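Acetyltransferase, GNAT family (PDB 3IWG) probably transfers acyl groups as a GNAT-family acetyltransferase. Local coordinates at residues Gln144-Gly147 / Thr148-Thr152; Ile162-Glu166 / Gln167-Gln171; Gln80-Phe83 / Thr84-Gln88; Gln68-Leu71 / Gln72-Phe75. One frame throughout, in Å; residues are numbered along the deposited sequence.

Contact 1. Residues Gln144-Gly147 / Thr148-Thr152; sequences QIAG and TEQLT
Gln150 folds back from the short 3-10 segment ahead of helix 151-162 and uses both ends of its amide, on the preceding strand residue Gln144 and loop residue Gly147. Its NE2 donates to Gln144 OE1 over 3.0 Å, with an N-H...O angle of 153°. Gln144 OE1 lies close to the amide plane of Gln150, whereas NE2 stands above the carbonyl plane of Gln144, the two amides being turned 42° against each other. The other end, Gln150 OE1, accepts the backbone N-H of Gly147 at 3.2 Å along a nearly straight line (165°). It takes a second proton from a water 3.1 Å away, which also donates to Gln144 O at 2.8 Å and so ties the amide to the strand backbone. With CG beside its own backbone N and the chain extended beyond, Gln150 spans the distance to Gln144. The motif is the turn from strand 144-145, outermost in this chain and paired with strand 182-187 of the GNAT domain, into helix 151-162. Here Gly147 O receives Gln150 N at 2.9 Å, and Leu151 N reaches Thr148 O at 3.1 Å. Trp186 of the neighbouring strand touches the side chains of both Gln144 and Gln150. Glu149 turns away from this network: its carboxylate oxygens are hydrogen-bonded to Ser14 and Thr17 of the second subunit.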
loop_
_atom_site.group_PDB
_atom_site.type_symbol
_atom_site.label_atom_id
_atom_site.label_comp_id
_atom_site.label_asym_id
_atom_site.label_seq_id
_atom_site.Cartn_x
_atom_site.Cartn_y
_atom_site.Cartn_z
ATOM N N GLN A 144 17.136 13.509 0.258
ATOM C CA GLN A 144 16.966 13.001 1.615
ATOM C C GLN A 144 15.956 11.838 1.653
ATOM O O GLN A 144 14.922 11.864 1.012
ATOM C CB GLN A 144 16.629 14.138 2.590
ATOM C CG GLN A 144 15.148 14.555 2.625
ATOM C CD GLN A 144 14.818 15.756 3.578
ATOM O OE1 GLN A 144 14.181 15.561 4.626
ATOM N NE2 GLN A 144 15.216 16.999 3.184
ATOM N N ILE A 145 16.296 10.780 2.388
ATOM C CA ILE A 145 15.452 9.592 2.418
ATOM C C ILE A 145 14.120 9.990 3.042
ATOM O O ILE A 145 14.118 10.804 3.947
ATOM C CB ILE A 145 16.120 8.453 3.184
ATOM C CG1 ILE A 145 15.366 7.145 2.920
ATOM C CG2 ILE A 145 16.211 8.775 4.697
ATOM C CD1 ILE A 145 16.016 5.971 3.521
ATOM N N ALA A 146 12.994 9.501 2.515
ATOM C CA ALA A 146 11.695 9.892 3.089
ATOM C C ALA A 146 11.470 9.209 4.456
ATOM O O ALA A 146 11.828 8.063 4.686
ATOM C CB ALA A 146 10.548 9.587 2.151
ATOM N N GLY A 147 10.916 9.981 5.370
ATOM C CA GLY A 147 10.460 9.477 6.654
ATOM C C GLY A 147 8.938 9.566 6.688
ATOM O O GLY A 147 8.295 10.250 5.873
ATOM N N THR A 148 8.396 8.893 7.689
ATOM C CA THR A 148 6.980 8.687 7.876
ATOM C C THR A 148 6.274 10.009 7.870
ATOM O O THR A 148 5.261 10.154 7.223
ATOM C CB THR A 148 6.775 7.936 9.207
ATOM O OG1 THR A 148 7.649 6.786 9.220
ATOM C CG2 THR A 148 5.340 7.482 9.367
ATOM N N GLU A 149 6.866 10.992 8.533
ATOM C CA GLU A 149 6.266 12.314 8.639
ATOM C C GLU A 149 5.972 12.995 7.305
ATOM O O GLU A 149 5.055 13.802 7.210
ATOM C CB GLU A 149 7.118 13.219 9.554
ATOM C CG GLU A 149 7.168 12.686 11.033
ATOM C CD GLU A 149 7.959 13.599 12.012
ATOM O OE1 GLU A 149 8.822 14.381 11.524
ATOM O OE2 GLU A 149 7.723 13.536 13.263
ATOM N N GLN A 150 6.718 12.639 6.267
ATOM C CA GLN A 150 6.607 13.296 4.979
ATOM C C GLN A 150 5.707 12.531 3.993
ATOM O O GLN A 150 5.590 12.919 2.828
ATOM C CB GLN A 150 8.022 13.435 4.366
ATOM C CG GLN A 150 9.062 14.086 5.297
ATOM C CD GLN A 150 10.499 13.982 4.775
ATOM O OE1 GLN A 150 10.905 12.954 4.279
ATOM N NE2 GLN A 150 11.256 15.060 4.875
ATOM N N LEU A 151 5.069 11.449 4.429
ATOM C CA LEU A 151 4.295 10.662 3.460
ATOM C C LEU A 151 3.289 11.514 2.743
ATOM O O LEU A 151 3.123 11.373 1.526
ATOM C CB LEU A 151 3.588 9.488 4.136
ATOM C CG LEU A 151 2.661 8.539 3.368
ATOM C CD1 LEU A 151 3.356 7.753 2.242
ATOM C CD2 LEU A 151 2.025 7.545 4.405
ATOM N N THR A 152 2.604 12.398 3.477
ATOM C CA THR A 152 1.479 13.115 2.866
ATOM C C THR A 152 2.006 14.074 1.800
ATOM O O THR A 152 1.352 14.298 0.769
ATOM C CB THR A 152 0.537 13.923 3.865
ATOM O OG1 THR A 152 -0.440 14.646 3.071
ATOM C CG2 THR A 152 1.322 14.983 4.695
HETATM O O HOH W 1 12.591 13.291 1.669
#

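Contact 2. Residues Ile162-Glu166 / Gln167-Gln171; sequences IGAPE and QWLTQ
Ala164 and Leu169 make the tight side of this contact, the turn joining helix 151-162 to helix 166-178 in the GNAT domain, where the chain reverses through Gly163 and Ala164 and the second helix starts with Pro165 at its N-cap position. Ala164 CB lies 3.5 Å from Leu169 CD2, and the same methyl comes within 3.3 Å of Ala164 O, so one branch of the leucine covers both the side chain and the carbonyl of the turn. Leu169 is buried, and Val155 of the preceding helix also packs on it. The backbone closes the first helical turn: Leu169 N donates to Pro165 O at 2.9 Å, almost perfectly straight at 174°. The exposed side is looser within the turn. Pro165 CG merely rests on Trp168 CB at 4.1 Å, while the indole, its CG anti to the backbone N (chi1 -167°), runs away from the turn to stack with Tyr172 and to pack on Gln171 of the second subunit. Glu166 and Gln167 also start away from the turn, Glu166 packing on Val155 and Ala159 and Gln167 on Trp168 of the second subunit. The last polar link is a double grip on Glu166 O, which Thr170 N approaches from one face of the carbonyl plane at 2.8 Å and Thr170 OG1 from the opposite face at 2.6 Å.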
loop_
_atom_site.group_PDB
_atom_site.type_symbol
_atom_site.label_atom_id
_atom_site.label_comp_id
_atom_site.label_asym_id
_atom_site.label_seq_id
_atom_site.Cartn_x
_atom_site.Cartn_y
_atom_site.Cartn_z
ATOM N N ILE A 162 1.292 13.038 -11.276
ATOM C CA ILE A 162 0.989 11.902 -12.182
ATOM C C ILE A 162 -0.481 11.449 -12.118
ATOM O O ILE A 162 -0.860 10.519 -12.815
ATOM C CB ILE A 162 1.903 10.659 -11.908
ATOM C CG1 ILE A 162 1.628 10.099 -10.496
ATOM C CG2 ILE A 162 3.386 11.007 -12.070
ATOM C CD1 ILE A 162 2.307 8.759 -10.193
ATOM N N GLY A 163 -1.308 12.055 -11.277
ATOM C CA GLY A 163 -2.747 11.722 -11.285
ATOM C C GLY A 163 -3.146 10.341 -10.735
ATOM O O GLY A 163 -4.311 9.979 -10.791
ATOM N N ALA A 164 -2.202 9.567 -10.183
ATOM C CA ALA A 164 -2.562 8.345 -9.432
ATOM C C ALA A 164 -3.426 8.735 -8.235
ATOM O O ALA A 164 -3.349 9.856 -7.731
ATOM C CB ALA A 164 -1.309 7.566 -8.982
ATOM N N PRO A 165 -4.270 7.820 -7.772
ATOM C CA PRO A 165 -5.147 8.147 -6.651
ATOM C C PRO A 165 -4.437 8.212 -5.310
ATOM O O PRO A 165 -3.505 7.440 -5.030
ATOM C CB PRO A 165 -6.139 6.997 -6.634
ATOM C CG PRO A 165 -5.725 6.045 -7.707
ATOM C CD PRO A 165 -4.419 6.432 -8.230
ATOM N N GLU A 166 -4.933 9.077 -4.441
ATOM C CA GLU A 166 -4.271 9.331 -3.177
ATOM C C GLU A 166 -4.312 8.148 -2.209
ATOM O O GLU A 166 -3.315 7.923 -1.494
ATOM C CB GLU A 166 -4.822 10.621 -2.510
ATOM C CG GLU A 166 -4.684 11.873 -3.438
ATOM C CD GLU A 166 -4.726 13.267 -2.734
ATOM O OE1 GLU A 166 -4.763 13.335 -1.479
ATOM O OE2 GLU A 166 -4.706 14.302 -3.485
ATOM N N GLN A 167 -5.452 7.425 -2.147
ATOM C CA GLN A 167 -5.558 6.265 -1.272
ATOM C C GLN A 167 -4.460 5.239 -1.648
ATOM O O GLN A 167 -3.704 4.746 -0.818
ATOM C CB GLN A 167 -6.949 5.602 -1.395
ATOM C CG GLN A 167 -8.143 6.445 -0.931
ATOM C CD GLN A 167 -8.306 6.435 0.569
ATOM O OE1 GLN A 167 -7.316 6.543 1.324
ATOM N NE2 GLN A 167 -9.555 6.273 1.025
ATOM N N TRP A 168 -4.392 4.947 -2.923
ATOM C CA TRP A 168 -3.362 4.052 -3.475
ATOM C C TRP A 168 -1.910 4.507 -3.182
ATOM O O TRP A 168 -1.091 3.752 -2.627
ATOM C CB TRP A 168 -3.570 3.918 -4.959
ATOM C CG TRP A 168 -2.790 2.831 -5.515
ATOM C CD1 TRP A 168 -3.156 1.531 -5.583
ATOM C CD2 TRP A 168 -1.475 2.912 -6.070
ATOM N NE1 TRP A 168 -2.173 0.800 -6.165
ATOM C CE2 TRP A 168 -1.115 1.616 -6.454
ATOM C CE3 TRP A 168 -0.559 3.955 -6.254
ATOM C CZ2 TRP A 168 0.100 1.328 -7.026
ATOM C CZ3 TRP A 168 0.634 3.682 -6.805
ATOM C CH2 TRP A 168 0.961 2.382 -7.217
ATOM N N LEU A 169 -1.622 5.758 -3.529
ATOM C CA LEU A 169 -0.318 6.376 -3.234
ATOM C C LEU A 169 0.035 6.300 -1.764
ATOM O O LEU A 169 1.206 6.070 -1.407
ATOM C CB LEU A 169 -0.308 7.813 -3.686
ATOM C CG LEU A 169 0.280 8.284 -4.997
ATOM C CD1 LEU A 169 1.056 7.274 -5.837
ATOM C CD2 LEU A 169 -0.764 9.039 -5.808
ATOM N N THR A 170 -0.958 6.451 -0.895
ATOM C CA THR A 170 -0.694 6.401 0.531
ATOM C C THR A 170 -0.153 5.034 0.916
ATOM O O THR A 170 0.800 4.914 1.710
ATOM C CB THR A 170 -1.967 6.748 1.353
ATOM O OG1 THR A 170 -2.469 8.020 0.938
ATOM C CG2 THR A 170 -1.679 6.795 2.867
ATOM N N GLN A 171 -0.705 3.983 0.321
ATOM C CA GLN A 171 -0.193 2.639 0.632
ATOM C C GLN A 171 1.117 2.370 -0.068
ATOM O O GLN A 171 2.047 1.855 0.521
ATOM C CB GLN A 171 -1.207 1.540 0.272
ATOM C CG GLN A 171 -2.529 1.574 1.138
ATOM C CD GLN A 171 -2.296 1.454 2.643
ATOM O OE1 GLN A 171 -1.534 0.609 3.123
ATOM N NE2 GLN A 171 -2.991 2.282 3.392
#

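Contact 3. Residues Gln80-Phe83 / Thr84-Gln88; sequences QELF and TLISQ
Leu82 and Ile86, one turn apart on helix 76-87, make the apolar pair of a local i to i+4 contact within the helix of a beta-alpha-beta unit, between strands 65-71 and 99-103. Leu82 CD1 meets Ile86 CD1 at 3.5 Å. With chi1 at -178°, CG of Leu82 points opposite the backbone N and the end of the side chain swings back toward Ile86. Phe48 of strand 44-50 touches both residues. The main-chain hydrogen bonds are those of a regular alpha-helix: Leu85 N donates to Glu81 O at 3.0 Å, and Ile86 N to Leu82 O at 2.9 Å, lying nearly in line with the carbonyl bond. Hydroxyl contacts supplement them at two carbonyls. Gln80 O accepts Thr84 N at 3.0 Å, and Thr84 OG1 lies close to the same oxygen while hydrogen-bonding with Asn116 OD1. The aromatic part is Phe83, buried against Leu112 and Cys113 of helix 107-116 and edge-to-face with Tyr69. On its own helix the ring has Ser87 OG 3.7 Å from Phe83 CD1, at an oblique angle. An alanine in place of Phe83 is likely to open a gap between this helix and helix 107-116 and leave Tyr69 without its edge-to-face partner. Phe83 O is gripped twice, by Ser87 N at 2.7 Å and by Ser87 OG at 2.6 Å, the hydroxyl standing above the carbonyl plane.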
loop_
_atom_site.group_PDB
_atom_site.type_symbol
_atom_site.label_atom_id
_atom_site.label_comp_id
_atom_site.label_asym_id
_atom_site.label_seq_id
_atom_site.Cartn_x
_atom_site.Cartn_y
_atom_site.Cartn_z
ATOM N N GLN A 80 3.802 -24.693 -29.300
ATOM C CA GLN A 80 3.255 -23.934 -30.398
ATOM C C GLN A 80 1.787 -24.250 -30.587
ATOM O O GLN A 80 0.985 -23.342 -30.807
ATOM C CB GLN A 80 4.042 -24.235 -31.692
ATOM C CG GLN A 80 5.540 -23.909 -31.593
ATOM C CD GLN A 80 6.325 -24.144 -32.884
ATOM O OE1 GLN A 80 7.424 -24.690 -32.840
ATOM N NE2 GLN A 80 5.777 -23.718 -34.033
ATOM N N GLU A 81 1.448 -25.539 -30.544
ATOM C CA GLU A 81 0.055 -26.003 -30.641
ATOM C C GLU A 81 -0.719 -25.300 -29.544
ATOM O O GLU A 81 -1.757 -24.682 -29.788
ATOM C CB GLU A 81 -0.064 -27.531 -30.420
ATOM C CG GLU A 81 0.288 -28.448 -31.586
ATOM C CD GLU A 81 -0.022 -29.960 -31.302
ATOM O OE1 GLU A 81 -1.023 -30.486 -31.845
ATOM O OE2 GLU A 81 0.727 -30.637 -30.548
ATOM N N LEU A 82 -0.178 -25.362 -28.334
ATOM C CA LEU A 82 -0.810 -24.736 -27.152
ATOM C C LEU A 82 -1.061 -23.226 -27.297
ATOM O O LEU A 82 -2.197 -22.749 -27.271
ATOM C CB LEU A 82 0.023 -25.023 -25.898
ATOM C CG LEU A 82 -0.561 -24.468 -24.586
ATOM C CD1 LEU A 82 -2.028 -24.923 -24.361
ATOM C CD2 LEU A 82 0.325 -24.833 -23.407
ATOM N N PHE A 83 0.004 -22.479 -27.494
ATOM C CA PHE A 83 -0.129 -21.046 -27.644
ATOM C C PHE A 83 -1.132 -20.650 -28.730
ATOM O O PHE A 83 -1.933 -19.746 -28.523
ATOM C CB PHE A 83 1.234 -20.396 -27.907
ATOM C CG PHE A 83 1.266 -18.919 -27.597
ATOM C CD1 PHE A 83 0.773 -17.998 -28.502
ATOM C CD2 PHE A 83 1.777 -18.469 -26.394
ATOM C CE1 PHE A 83 0.788 -16.690 -28.204
ATOM C CE2 PHE A 83 1.818 -17.149 -26.111
ATOM C CZ PHE A 83 1.326 -16.255 -27.003
ATOM N N THR A 84 -1.074 -21.311 -29.885
ATOM C CA THR A 84 -2.018 -21.060 -30.975
ATOM C C THR A 84 -3.467 -21.279 -30.523
ATOM O O THR A 84 -4.317 -20.438 -30.746
ATOM C CB THR A 84 -1.701 -21.957 -32.218
ATOM O OG1 THR A 84 -0.448 -21.554 -32.798
ATOM C CG2 THR A 84 -2.820 -21.886 -33.275
ATOM N N LEU A 85 -3.745 -22.420 -29.905
ATOM C CA LEU A 85 -5.072 -22.729 -29.354
ATOM C C LEU A 85 -5.550 -21.624 -28.428
ATOM O O LEU A 85 -6.677 -21.142 -28.527
ATOM C CB LEU A 85 -5.001 -24.044 -28.566
ATOM C CG LEU A 85 -6.169 -24.523 -27.701
ATOM C CD1 LEU A 85 -7.407 -24.737 -28.531
ATOM C CD2 LEU A 85 -5.790 -25.842 -27.057
ATOM N N ILE A 86 -4.671 -21.222 -27.520
ATOM C CA ILE A 86 -5.002 -20.167 -26.561
ATOM C C ILE A 86 -5.179 -18.819 -27.256
ATOM O O ILE A 86 -6.144 -18.131 -26.962
ATOM C CB ILE A 86 -3.961 -20.045 -25.425
ATOM C CG1 ILE A 86 -3.805 -21.373 -24.677
ATOM C CG2 ILE A 86 -4.399 -18.991 -24.417
ATOM C CD1 ILE A 86 -2.510 -21.484 -23.913
ATOM N N SER A 87 -4.269 -18.457 -28.171
ATOM C CA SER A 87 -4.364 -17.180 -28.951
ATOM C C SER A 87 -5.537 -17.098 -29.949
ATOM O O SER A 87 -6.035 -15.998 -30.196
ATOM C CB SER A 87 -3.036 -16.824 -29.669
ATOM O OG SER A 87 -2.430 -17.933 -30.321
ATOM N N GLN A 88 -5.956 -18.229 -30.528
ATOM C CA GLN A 88 -7.192 -18.291 -31.351
ATOM C C GLN A 88 -8.441 -18.669 -30.532
ATOM O O GLN A 88 -9.386 -19.247 -31.069
ATOM C CB GLN A 88 -7.040 -19.256 -32.547
ATOM C CG GLN A 88 -6.599 -18.586 -33.866
ATOM C CD GLN A 88 -5.096 -18.236 -33.882
ATOM O OE1 GLN A 88 -4.507 -17.887 -32.840
ATOM N NE2 GLN A 88 -4.473 -18.340 -35.068
#

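Contact 4. Residues Gln68-Leu71 / Gln72-Phe75; sequences QYYL and QPEF
Tyr70 and Leu71 close the end of strand 65-71 on the turn that leads into helix 76-87, the first connection of a beta-alpha-beta unit in the GNAT domain. Tyr70 comes first: its CG is anti to the backbone N (chi1 177°), which lays the ring alongside the chain toward Gln72 and Pro73. Its CE2 approaches Gln72 N obliquely at 3.8 Å, and its OH reaches the ring of Pro73, 3.8 Å from CD. Leu19, Ala22 and Tyr23 of helix 17-26 pack on the same tyrosine. An alanine in place of Tyr70 is likely to leave Pro73 CD without the hydroxyl that rests on it and to open a gap toward helix 17-26. Next in sequence, buried Leu71 meets Phe75 through apolar contact, crossing it at about a right angle. Its CD1 touches Phe75 CB at 3.9 Å, and Phe5 packs on both residues. The turn itself is tied by Phe75 N to Gln72 O at 3.1 Å, while Gln72 still pairs through its backbone with Val55 of strand 53-60. The other methyl of the leucine, Leu71 CD2, sits over one face of the Phe75 ring, 4.3 Å above its plane and displaced toward the rim.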
loop_
_atom_site.group_PDB
_atom_site.type_symbol
_atom_site.label_atom_id
_atom_site.label_comp_id
_atom_site.label_asym_id
_atom_site.label_seq_id
_atom_site.Cartn_x
_atom_site.Cartn_y
_atom_site.Cartn_z
ATOM N N GLN A 68 2.418 -13.453 -18.923
ATOM C CA GLN A 68 3.484 -14.451 -18.735
ATOM C C GLN A 68 3.037 -15.772 -19.376
ATOM O O GLN A 68 1.838 -16.086 -19.379
ATOM C CB GLN A 68 3.764 -14.678 -17.242
ATOM C CG GLN A 68 4.274 -13.471 -16.495
ATOM C CD GLN A 68 4.580 -13.756 -15.000
ATOM O OE1 GLN A 68 3.988 -14.637 -14.392
ATOM N NE2 GLN A 68 5.494 -12.972 -14.413
ATOM N N TYR A 69 4.000 -16.503 -19.924
ATOM C CA TYR A 69 3.777 -17.822 -20.517
ATOM C C TYR A 69 5.069 -18.634 -20.416
ATOM O O TYR A 69 6.178 -18.119 -20.662
ATOM C CB TYR A 69 3.387 -17.701 -21.962
ATOM C CG TYR A 69 3.240 -19.031 -22.695
ATOM C CD1 TYR A 69 4.342 -19.707 -23.227
ATOM C CD2 TYR A 69 1.979 -19.605 -22.869
ATOM C CE1 TYR A 69 4.177 -20.944 -23.900
ATOM C CE2 TYR A 69 1.815 -20.814 -23.514
ATOM C CZ TYR A 69 2.907 -21.463 -24.047
ATOM O OH TYR A 69 2.679 -22.629 -24.699
ATOM N N TYR A 70 4.942 -19.887 -20.023
ATOM C CA TYR A 70 6.117 -20.715 -19.861
ATOM C C TYR A 70 5.716 -22.176 -19.932
ATOM O O TYR A 70 4.766 -22.588 -19.262
ATOM C CB TYR A 70 6.814 -20.426 -18.531
ATOM C CG TYR A 70 8.001 -21.300 -18.290
ATOM C CD1 TYR A 70 9.238 -20.942 -18.778
ATOM C CD2 TYR A 70 7.880 -22.510 -17.628
ATOM C CE1 TYR A 70 10.336 -21.726 -18.602
ATOM C CE2 TYR A 70 8.990 -23.323 -17.427
ATOM C CZ TYR A 70 10.221 -22.931 -17.936
ATOM O OH TYR A 70 11.340 -23.715 -17.778
ATOM N N LEU A 71 6.446 -22.942 -20.740
ATOM C CA LEU A 71 6.387 -24.424 -20.754
ATOM C C LEU A 71 7.759 -25.008 -20.524
ATOM O O LEU A 71 8.748 -24.507 -21.055
ATOM C CB LEU A 71 5.919 -24.934 -22.110
ATOM C CG LEU A 71 4.551 -25.583 -22.086
ATOM C CD1 LEU A 71 4.187 -26.063 -23.479
ATOM C CD2 LEU A 71 4.496 -26.733 -21.093
ATOM N N GLN A 72 7.841 -26.076 -19.756
ATOM C CA GLN A 72 9.123 -26.748 -19.630
ATOM C C GLN A 72 9.786 -26.925 -21.024
ATOM O O GLN A 72 9.112 -27.112 -22.069
ATOM C CB GLN A 72 9.006 -28.055 -18.869
ATOM C CG GLN A 72 9.221 -27.852 -17.380
ATOM C CD GLN A 72 8.582 -28.926 -16.556
ATOM O OE1 GLN A 72 8.126 -29.937 -17.098
ATOM N NE2 GLN A 72 8.523 -28.718 -15.235
ATOM N N PRO A 73 11.114 -26.765 -21.051
ATOM C CA PRO A 73 11.823 -26.445 -22.302
ATOM C C PRO A 73 11.684 -27.499 -23.376
ATOM O O PRO A 73 11.793 -27.178 -24.567
ATOM C CB PRO A 73 13.285 -26.301 -21.861
ATOM C CG PRO A 73 13.361 -26.970 -20.500
ATOM C CD PRO A 73 12.007 -26.810 -19.883
ATOM N N GLU A 74 11.411 -28.736 -22.956
ATOM C CA GLU A 74 11.329 -29.855 -23.870
ATOM C C GLU A 74 10.003 -30.019 -24.631
ATOM O O GLU A 74 9.810 -31.075 -25.302
ATOM C CB GLU A 74 11.639 -31.163 -23.124
ATOM C CG GLU A 74 10.582 -31.609 -22.121
ATOM C CD GLU A 74 10.870 -31.158 -20.681
ATOM O OE1 GLU A 74 11.579 -30.125 -20.483
ATOM O OE2 GLU A 74 10.358 -31.837 -19.751
ATOM N N PHE A 75 9.106 -29.016 -24.564
ATOM C CA PHE A 75 7.831 -29.105 -25.302
ATOM C C PHE A 75 7.710 -28.102 -26.456
ATOM O O PHE A 75 6.603 -27.707 -26.821
ATOM C CB PHE A 75 6.599 -28.988 -24.419
ATOM C CG PHE A 75 6.617 -29.850 -23.170
ATOM C CD1 PHE A 75 7.573 -29.681 -22.195
ATOM C CD2 PHE A 75 5.605 -30.763 -22.933
ATOM C CE1 PHE A 75 7.540 -30.425 -21.048
ATOM C CE2 PHE A 75 5.584 -31.527 -21.779
ATOM C CZ PHE A 75 6.552 -31.357 -20.838
#

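Contacts 3 and 4 hold successive elements of one beta-alpha-beta unit and meet where Leu82 and Phe83 of the helix pack on Tyr69 and Leu71 of the strand. Contact 3 is partly buried, the other three are surface contacts; contact 4 has no hydrogen bond between its segments. Contacts 1 and 2 lie at opposite ends of helix 151-162, touching through Leu151 CD1 and Thr170 O; both also reach the second subunit. Contact 1 relies on amides and a water, contact 2 on helix-start bonds plus two small apolar contacts. The centres of contacts 1 and 3 are about 48 Å apart, on opposite sides of the chain's centre.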